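Local structure of alanine racemase (Corynebacterium glutamicum, 2DY3) at residues 239-243 / 270-274. The protein is a fold-type III pyridoxal-5'-phosphate enzyme of the alanine racemase family, pairing a TIM-barrel domain with a beta-rich C-terminal domain. Numbering follows the deposited sequence.
Sequences EAKVS and VVPAG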
ATOM      1  N   GLU B 239     -11.199   8.316   5.298  1.00 17.76           N
ATOM      2  CA  GLU B 239     -12.348   8.990   4.707  1.00 20.71           C
ATOM      3  C   GLU B 239     -12.031   9.736   3.414  1.00 21.40           C
ATOM      4  O   GLU B 239     -10.916  10.224   3.204  1.00 21.18           O
ATOM      5  CB  GLU B 239     -12.960   9.968   5.722  1.00 22.48           C
ATOM      6  CG  GLU B 239     -12.075  11.154   6.064  1.00 27.04           C
ATOM      7  CD  GLU B 239     -12.589  11.966   7.251  1.00 29.94           C
ATOM      8  OE1 GLU B 239     -12.030  13.047   7.520  1.00 30.12           O
ATOM      9  OE2 GLU B 239     -13.544  11.522   7.921  1.00 33.01           O
ATOM     10  N   ALA B 240     -13.035   9.827   2.553  1.00 19.81           N
ATOM     11  CA  ALA B 240     -12.888  10.507   1.279  1.00 21.03           C
ATOM     12  C   ALA B 240     -14.035  11.478   1.074  1.00 21.56           C
ATOM     13  O   ALA B 240     -15.085  11.365   1.703  1.00 23.35           O
ATOM     14  CB  ALA B 240     -12.865   9.483   0.144  1.00 19.00           C
ATOM     15  N   LYS B 241     -13.820  12.448   0.201  1.00 22.68           N
ATOM     16  CA  LYS B 241     -14.851  13.415  -0.107  1.00 21.11           C
ATOM     17  C   LYS B 241     -15.423  13.009  -1.459  1.00 19.86           C
ATOM     18  O   LYS B 241     -14.672  12.770  -2.410  1.00 17.53           O
ATOM     19  CB  LYS B 241     -14.250  14.820  -0.156  1.00 24.94           C
ATOM     20  CG  LYS B 241     -13.659  15.241   1.185  1.00 27.39           C
ATOM     21  CD  LYS B 241     -13.476  16.742   1.284  1.00 32.00           C
ATOM     22  CE  LYS B 241     -13.158  17.151   2.717  1.00 32.66           C
ATOM     23  NZ  LYS B 241     -12.980  18.622   2.859  1.00 35.85           N
ATOM     24  N   VAL B 242     -16.746  12.904  -1.532  1.00 17.02           N
ATOM     25  CA  VAL B 242     -17.417  12.522  -2.763  1.00 15.76           C
ATOM     26  C   VAL B 242     -17.068  13.505  -3.871  1.00 17.03           C
ATOM     27  O   VAL B 242     -17.217  14.716  -3.709  1.00 17.72           O
ATOM     28  CB  VAL B 242     -18.949  12.494  -2.564  1.00 16.24           C
ATOM     29  CG1 VAL B 242     -19.644  12.093  -3.869  1.00 13.22           C
ATOM     30  CG2 VAL B 242     -19.301  11.523  -1.442  1.00 14.12           C
ATOM     31  N   SER B 243     -16.600  12.984  -4.999  1.00 16.31           N
ATOM     32  CA  SER B 243     -16.218  13.837  -6.114  1.00 17.82           C
ATOM     33  C   SER B 243     -17.403  14.220  -6.983  1.00 18.84           C
ATOM     34  O   SER B 243     -17.485  15.344  -7.476  1.00 19.39           O
ATOM     35  CB  SER B 243     -15.171  13.131  -6.973  1.00 18.69           C
ATOM     36  OG  SER B 243     -15.685  11.920  -7.494  1.00 17.97           O
ATOM     37  N   VAL B 270     -19.596   9.066  -6.441  1.00 15.61           N
ATOM     38  CA  VAL B 270     -18.252   8.588  -6.713  1.00 15.86           C
ATOM     39  C   VAL B 270     -17.330   9.041  -5.591  1.00 15.06           C
ATOM     40  O   VAL B 270     -17.323  10.211  -5.227  1.00 14.00           O
ATOM     41  CB  VAL B 270     -17.728   9.147  -8.052  1.00 16.39           C
ATOM     42  CG1 VAL B 270     -16.338   8.596  -8.342  1.00 17.28           C
ATOM     43  CG2 VAL B 270     -18.688   8.771  -9.180  1.00 17.71           C
ATOM     44  N   VAL B 271     -16.581   8.111  -5.010  1.00 16.51           N
ATOM     45  CA  VAL B 271     -15.644   8.482  -3.961  1.00 16.78           C
ATOM     46  C   VAL B 271     -14.248   8.213  -4.507  1.00 16.56           C
ATOM     47  O   VAL B 271     -13.945   7.117  -4.973  1.00 18.16           O
ATOM     48  CB  VAL B 271     -15.929   7.711  -2.635  1.00 18.49           C
ATOM     49  CG1 VAL B 271     -16.901   6.583  -2.892  1.00 21.46           C
ATOM     50  CG2 VAL B 271     -14.642   7.213  -2.016  1.00 19.98           C
ATOM     51  N   PRO B 272     -13.391   9.241  -4.489  1.00 16.06           N
ATOM     52  CA  PRO B 272     -12.005   9.250  -4.960  1.00 16.07           C
ATOM     53  C   PRO B 272     -11.020   8.329  -4.249  1.00 15.77           C
ATOM     54  O   PRO B 272     -10.041   8.793  -3.672  1.00 14.08           O
ATOM     55  CB  PRO B 272     -11.615  10.724  -4.834  1.00 16.25           C
ATOM     56  CG  PRO B 272     -12.349  11.140  -3.615  1.00 13.73           C
ATOM     57  CD  PRO B 272     -13.725  10.526  -3.850  1.00 15.45           C
ATOM     58  N   ALA B 273     -11.282   7.028  -4.309  1.00 17.23           N
ATOM     59  CA  ALA B 273     -10.406   6.025  -3.708  1.00 16.18           C
ATOM     60  C   ALA B 273     -10.553   4.731  -4.510  1.00 16.09           C
ATOM     61  O   ALA B 273     -11.673   4.254  -4.706  1.00 15.20           O
ATOM     62  CB  ALA B 273     -10.787   5.796  -2.251  1.00 18.14           C
ATOM     63  N   GLY B 274      -9.424   4.183  -4.978  1.00 13.40           N
ATOM     64  CA  GLY B 274      -9.435   2.954  -5.764  1.00 14.29           C
ATOM     65  C   GLY B 274      -8.411   1.934  -5.274  1.00 15.19           C
ATOM     66  O   GLY B 274      -7.766   2.159  -4.250  1.00 16.45           O
TER
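In the beta-rich C-terminal domain, Ser243, where strand 236-247 is interrupted by a bulge or short loop, meets Val270 of the antiparallel strand 267-271, close to where the latter ends. The carbonyl oxygen of Val270 is the focus. Ser243 N donates to Val270 O at 2.9 Å, and the N-H meets the oxygen at 150°. Val242, the residue before it, adds to this, its CA passing 3.4 Å from Val270 O as a CA-H...O contact. CG1 of Val242 also rests near that oxygen, swung there by a chi1 of 180° that sets it anti to the backbone N. Set between its own backbone N and carbonyl carbon (chi1 60°), the hydroxyl of Ser243 lies beside the Val270 side chain, OG to CB 3.5 Å.

Farther along, the contact is apolar: Ala240 CB sits against Val271 CG2 at 3.6 Å and lies 4.1 Å from CG of Pro272. Pro272 turns the chain out of the strand as the centre of an inverse gamma turn, closed by Ala273 N to Val271 O at 2.7 Å. Around this patch, Leu4 packs on Ala240, Phe307 and Ile309 on Val271, and Ile81 of the second subunit on Pro272. The whole is an antiparallel strand pair, interrupted on one strand and ended on the other by a proline-centred inverse gamma turn, set in the mixed beta-sheet of the C-terminal domain of alanine racemases.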